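Local coordinates for protein ALDH21) (Physcomitrella patens subsp. patens, PDB 5MZ5) that oxidises succinic semialdehyde with NADP(+) as an aldehyde dehydrogenase, and may also oxidise glyceraldehyde 3-phosphate without phosphorylating it, at residues 168-173 with 508-513; 175-180 with 503-508. All blocks are in the same frame, centred on the assembly; numbering follows the deposited sequence.

Contact 1: residues 168-173 with 508-513; sequences KGLQGI and VMRNVG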
loop_
_atom_site.group_PDB
_atom_site.type_symbol
_atom_site.label_atom_id
_atom_site.label_comp_id
_atom_site.label_asym_id
_atom_site.label_seq_id
_atom_site.Cartn_x
_atom_site.Cartn_y
_atom_site.Cartn_z
ATOM N N LYS A 168 -5.225 20.448 -13.754
ATOM C CA LYS A 168 -3.995 20.340 -14.543
ATOM C C LYS A 168 -2.774 20.923 -13.787
ATOM O O LYS A 168 -2.879 22.002 -13.197
ATOM C CB LYS A 168 -4.188 21.077 -15.890
ATOM C CG LYS A 168 -2.976 21.015 -16.828
ATOM C CD LYS A 168 -3.130 21.921 -18.039
ATOM C CE LYS A 168 -1.889 21.876 -18.910
ATOM N NZ LYS A 168 -2.205 21.913 -20.366
ATOM N N GLY A 169 -1.648 20.200 -13.842
ATOM C CA GLY A 169 -0.378 20.601 -13.255
ATOM C C GLY A 169 -0.286 20.448 -11.751
ATOM O O GLY A 169 0.637 20.990 -11.143
ATOM N N LEU A 170 -1.208 19.689 -11.138
ATOM C CA LEU A 170 -1.182 19.463 -9.696
ATOM C C LEU A 170 -0.749 18.052 -9.331
ATOM O O LEU A 170 -1.125 17.078 -9.980
ATOM C CB LEU A 170 -2.528 19.822 -9.019
ATOM C CG LEU A 170 -3.090 21.239 -9.285
ATOM C CD1 LEU A 170 -4.534 21.387 -8.769
ATOM C CD2 LEU A 170 -2.214 22.319 -8.654
ATOM N N GLN A 171 0.071 17.962 -8.272
ATOM C CA GLN A 171 0.552 16.719 -7.669
ATOM C C GLN A 171 0.627 16.987 -6.169
ATOM O O GLN A 171 0.638 18.143 -5.738
ATOM C CB GLN A 171 1.926 16.291 -8.253
ATOM C CG GLN A 171 3.091 17.169 -7.801
ATOM C CD GLN A 171 4.371 16.854 -8.513
ATOM O OE1 GLN A 171 4.974 15.793 -8.304
ATOM N NE2 GLN A 171 4.859 17.815 -9.295
ATOM N N GLY A 172 0.668 15.934 -5.396
ATOM C CA GLY A 172 0.725 16.057 -3.950
ATOM C C GLY A 172 1.647 15.073 -3.289
ATOM O O GLY A 172 1.874 13.971 -3.803
ATOM N N ILE A 173 2.215 15.488 -2.167
ATOM C CA ILE A 173 3.024 14.639 -1.295
ATOM C C ILE A 173 2.239 14.575 0.011
ATOM O O ILE A 173 1.992 15.607 0.630
ATOM C CB ILE A 173 4.484 15.132 -1.084
ATOM C CG1 ILE A 173 5.275 15.104 -2.416
ATOM C CG2 ILE A 173 5.184 14.282 0.023
ATOM C CD1 ILE A 173 6.499 15.993 -2.434
ATOM N N VAL A 508 0.302 20.281 -1.634
ATOM C CA VAL A 508 -0.322 20.383 -2.952
ATOM C C VAL A 508 0.597 21.283 -3.763
ATOM O O VAL A 508 0.825 22.422 -3.398
ATOM C CB VAL A 508 -1.800 20.888 -2.911
ATOM C CG1 VAL A 508 -2.378 21.033 -4.322
ATOM C CG2 VAL A 508 -2.678 19.978 -2.044
ATOM N N MET A 509 1.163 20.737 -4.829
ATOM C CA MET A 509 2.176 21.392 -5.644
ATOM C C MET A 509 1.676 21.736 -7.034
ATOM O O MET A 509 1.350 20.851 -7.826
ATOM C CB MET A 509 3.425 20.487 -5.726
ATOM C CG MET A 509 3.872 19.919 -4.376
ATOM S SD MET A 509 4.978 18.491 -4.574
ATOM C CE MET A 509 6.444 19.291 -4.876
ATOM N N ARG A 510 1.653 23.031 -7.332
ATOM C CA ARG A 510 1.221 23.597 -8.604
ATOM C C ARG A 510 2.410 23.869 -9.535
ATOM O O ARG A 510 3.241 24.736 -9.254
ATOM C CB ARG A 510 0.354 24.841 -8.353
ATOM C CG ARG A 510 0.390 25.947 -9.421
ATOM C CD ARG A 510 -0.838 26.049 -10.280
ATOM N NE ARG A 510 -2.099 26.076 -9.530
ATOM C CZ ARG A 510 -3.238 25.599 -10.018
ATOM N NH1 ARG A 510 -3.287 25.119 -11.250
ATOM N NH2 ARG A 510 -4.336 25.600 -9.281
ATOM N N ASN A 511 2.479 23.108 -10.642
ATOM C CA ASN A 511 3.524 23.187 -11.675
ATOM C C ASN A 511 4.958 23.182 -11.109
ATOM O O ASN A 511 5.809 23.948 -11.560
ATOM C CB ASN A 511 3.293 24.398 -12.616
ATOM C CG ASN A 511 1.973 24.340 -13.360
ATOM O OD1 ASN A 511 1.642 23.348 -14.027
ATOM N ND2 ASN A 511 1.195 25.398 -13.258
ATOM N N VAL A 512 5.215 22.328 -10.111
ATOM C CA VAL A 512 6.557 22.224 -9.524
ATOM C C VAL A 512 7.414 21.384 -10.503
ATOM O O VAL A 512 7.016 20.293 -10.915
ATOM C CB VAL A 512 6.530 21.692 -8.066
ATOM C CG1 VAL A 512 7.928 21.360 -7.566
ATOM C CG2 VAL A 512 5.866 22.709 -7.130
ATOM N N GLY A 513 8.536 21.946 -10.918
ATOM C CA GLY A 513 9.395 21.325 -11.908
ATOM C C GLY A 513 9.279 22.029 -13.238
ATOM O O GLY A 513 9.849 21.566 -14.228
HETATM O O HOH W 1 -5.017 23.561 -12.666
HETATM O O HOH W 2 3.206 20.068 -9.646
HETATM O O HOH W 3 6.998 17.591 -11.159
#

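Contact 2: residues 175-180 with 503-508; sequences KKFPIG and ETKVLV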
loop_
_atom_site.group_PDB
_atom_site.type_symbol
_atom_site.label_atom_id
_atom_site.label_comp_id
_atom_site.label_asym_id
_atom_site.label_seq_id
_atom_site.Cartn_x
_atom_site.Cartn_y
_atom_site.Cartn_z
ATOM N N LYS A 175 2.200 13.164 3.764
ATOM C CA LYS A 175 3.119 12.723 4.806
ATOM C C LYS A 175 2.386 12.742 6.146
ATOM O O LYS A 175 1.415 13.471 6.313
ATOM C CB LYS A 175 4.345 13.667 4.811
ATOM C CG LYS A 175 5.597 13.140 5.458
ATOM C CD LYS A 175 6.800 13.898 4.936
ATOM C CE LYS A 175 7.602 14.547 6.033
ATOM N NZ LYS A 175 8.869 15.115 5.500
ATOM N N LYS A 176 2.823 11.895 7.081
ATOM C CA LYS A 176 2.233 11.776 8.415
ATOM C C LYS A 176 3.141 12.401 9.454
ATOM O O LYS A 176 4.361 12.250 9.389
ATOM C CB LYS A 176 1.900 10.315 8.747
ATOM C CG LYS A 176 0.730 9.768 7.950
ATOM C CD LYS A 176 0.577 8.285 8.172
ATOM C CE LYS A 176 -0.417 7.655 7.228
ATOM N NZ LYS A 176 -1.779 7.614 7.824
ATOM N N PHE A 177 2.545 13.139 10.394
ATOM C CA PHE A 177 3.278 13.859 11.429
ATOM C C PHE A 177 2.827 13.461 12.826
ATOM O O PHE A 177 1.648 13.162 12.995
ATOM C CB PHE A 177 3.067 15.379 11.231
ATOM C CG PHE A 177 3.748 15.943 10.007
ATOM C CD1 PHE A 177 3.174 15.804 8.743
ATOM C CD2 PHE A 177 4.959 16.619 10.116
ATOM C CE1 PHE A 177 3.827 16.296 7.604
ATOM C CE2 PHE A 177 5.600 17.128 8.981
ATOM C CZ PHE A 177 5.017 16.986 7.736
ATOM N N PRO A 178 3.708 13.501 13.858
ATOM C CA PRO A 178 3.231 13.214 15.227
ATOM C C PRO A 178 2.044 14.105 15.625
ATOM O O PRO A 178 2.076 15.307 15.356
ATOM C CB PRO A 178 4.460 13.503 16.110
ATOM C CG PRO A 178 5.634 13.400 15.191
ATOM C CD PRO A 178 5.149 13.852 13.848
ATOM N N ILE A 179 0.990 13.516 16.206
ATOM C CA ILE A 179 -0.217 14.255 16.651
ATOM C C ILE A 179 0.123 15.240 17.792
ATOM O O ILE A 179 -0.527 16.281 17.912
ATOM C CB ILE A 179 -1.392 13.292 17.029
ATOM C CG1 ILE A 179 -2.764 14.039 17.092
ATOM C CG2 ILE A 179 -1.110 12.473 18.335
ATOM C CD1 ILE A 179 -3.991 13.089 17.195
ATOM N N GLY A 180 1.161 14.914 18.574
ATOM C CA GLY A 180 1.605 15.722 19.705
ATOM C C GLY A 180 1.515 14.978 21.016
ATOM O O GLY A 180 1.424 13.752 20.995
ATOM N N GLU A 503 -0.887 12.533 12.227
ATOM C CA GLU A 503 -1.779 13.436 11.505
ATOM C C GLU A 503 -1.343 13.500 10.056
ATOM O O GLU A 503 -0.150 13.568 9.768
ATOM C CB GLU A 503 -1.825 14.842 12.130
ATOM C CG GLU A 503 -2.807 14.940 13.293
ATOM C CD GLU A 503 -4.291 14.956 12.949
ATOM O OE1 GLU A 503 -5.101 15.098 13.889
ATOM O OE2 GLU A 503 -4.652 14.802 11.760
ATOM N N THR A 504 -2.307 13.463 9.154
ATOM C CA THR A 504 -2.060 13.555 7.719
ATOM C C THR A 504 -1.869 15.023 7.309
ATOM O O THR A 504 -2.651 15.879 7.717
ATOM C CB THR A 504 -3.222 12.895 6.949
ATOM O OG1 THR A 504 -3.241 11.512 7.291
ATOM C CG2 THR A 504 -3.075 13.033 5.426
ATOM N N LYS A 505 -0.841 15.294 6.493
ATOM C CA LYS A 505 -0.595 16.620 5.914
ATOM C C LYS A 505 -0.262 16.426 4.451
ATOM O O LYS A 505 0.566 15.585 4.109
ATOM C CB LYS A 505 0.529 17.384 6.629
ATOM C CG LYS A 505 0.579 18.888 6.300
ATOM C CD LYS A 505 1.816 19.595 6.888
ATOM C CE LYS A 505 1.968 19.434 8.404
ATOM N NZ LYS A 505 3.127 20.199 8.955
ATOM N N VAL A 506 -0.912 17.201 3.580
ATOM C CA VAL A 506 -0.626 17.136 2.132
ATOM C C VAL A 506 0.069 18.423 1.655
ATOM O O VAL A 506 -0.304 19.515 2.059
ATOM C CB VAL A 506 -1.882 16.767 1.281
ATOM C CG1 VAL A 506 -3.032 17.788 1.467
ATOM C CG2 VAL A 506 -1.534 16.574 -0.213
ATOM N N LEU A 507 1.074 18.275 0.798
ATOM C CA LEU A 507 1.745 19.374 0.117
ATOM C C LEU A 507 1.183 19.332 -1.308
ATOM O O LEU A 507 1.469 18.394 -2.056
ATOM C CB LEU A 507 3.294 19.205 0.114
ATOM C CG LEU A 507 4.088 20.335 -0.535
ATOM C CD1 LEU A 507 3.916 21.675 0.241
ATOM C CD2 LEU A 507 5.579 19.949 -0.692
ATOM N N VAL A 508 0.302 20.281 -1.634
ATOM C CA VAL A 508 -0.322 20.383 -2.952
ATOM C C VAL A 508 0.597 21.283 -3.763
ATOM O O VAL A 508 0.825 22.422 -3.398
ATOM C CB VAL A 508 -1.800 20.888 -2.911
ATOM C CG1 VAL A 508 -2.378 21.033 -4.322
ATOM C CG2 VAL A 508 -2.678 19.978 -2.044
#

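Contact 1: residues 168-173 with 508-513
Gln171 and Met509 form the dense centre of this antiparallel pairing. Met509 N donates to Gln171 O over 2.8 Å, nearly straight, and Gln171 N returns a longer bond of 3.2 Å to Met509 O. On the face that carries the Gln171 and Met509 side chains, the thioether crosses obliquely to Ile173, with SD 3.6 Å from CD1 of Ile173, and also meets CG of Gln171. On the other face, the methyl CD2 of Leu170 sits over the centre of the Arg510 guanidinium, 3.7 Å above its plane. The Arg510 chain, bent at chi2 and chi3 (107° and 49°), folds back to bring the flat group under that methyl, and NH2 goes on to a salt bridge with Asp470 of the second subunit.

Toward residues 168-169 and 511-513 the pairing gives way to water. The last direct bond is Asn511 N to Gly169 O, 2.9 Å. Beyond it, one water joins Lys168 O to Arg510 NH1, in the guanidinium plane at its edge. Gln171 NE2 donates to two more waters, one bridging to Met509 O and Val512 N, while the other donates to Val512 O, 2.7 Å from the water oxygen. OE1 of Gln171 is hydrogen-bonded to NE2 of His158 on strand 156-160.

Phe455 of the third subunit packs on Met509 and Phe458 of the second on Ile173. The chemistry implies an oligomerisation arm whose apolar centre is covered in part by neighbouring subunits and whose polar fringe is satisfied partly by ordered water, partly by His158 and by Asp470 of the second subunit.

Contact 2: residues 175-180 with 503-508
Lys505 lays the end of its side chain over one face of the Phe177 ring. NZ stands 3.9 Å from the centroid of the Phe177 ring and only 12° off the ring normal, a cation-pi contact, and CE adds a CH-pi contact beside it, offset toward the rim. CB of Lys505 touches the ring too, 3.6 Å from Phe177 CE1. The chain leaves with CG anti to the backbone N (chi1 -165°) and then turns at chi3 (-56°), which swings the ammonium back above the ring. That ammonium is gripped from beyond by the carbonyls of Phe458 and Met461 of the second subunit, probably fixing its position.

Beneath these side chains lie two hydrogen-bonded pairs. Lys175 N to Lys505 O and Lys505 N to Lys175 O both span 2.9 Å. Phe177 and Glu503 are joined by slightly shorter bonds, with Glu503 N 2.7 Å from Phe177 O and Phe177 N 2.8 Å from Glu503 O. Between these two pairs, where Lys176 faces Thr504 in a non-hydrogen-bonded pair, the CA-H of Lys176 is directed at Glu503 O, CA to O 3.3 Å.

Farther along, Ile179 CG1 packs against Glu503 CG, 3.9 Å apart. The bend of Glu503 at chi2 leads its carboxylate to a salt bridge with Arg491 of the second subunit, and Lys175 NZ similarly reaches Glu459 of that subunit.

Here strands 170-178 and 502-510 form the root of the three-stranded arm typical of aldehyde dehydrogenases: strand 502-510 follows closely on helix 494-500, and strand 170-178 runs on toward strand 182-185 of the Rossmann-type cofactor-binding sheet.

After the N-terminal strands and helices, the chain lays down strand 156-160, loops round and enters strand 170-178, whose start serves contact 1 and whose end serves contact 2. It then builds the cofactor-binding sheet and the large mixed sheet before strand 502-510 returns antiparallel. Contact 2 therefore closes the inner loop, of 322 intervening residues, and contact 1 the outer one around it. Their centres lie about 17 Å apart; the two contacts share Val508 and are joined by a probable hydrogen bond of 2.8 Å from Leu507 N to Ile173 O. Together they fasten strand 502-510, the last of the chain, along strand 170-178 as the third strand of the arm, and through Val506 to Met509 the sheet continues into the second subunit.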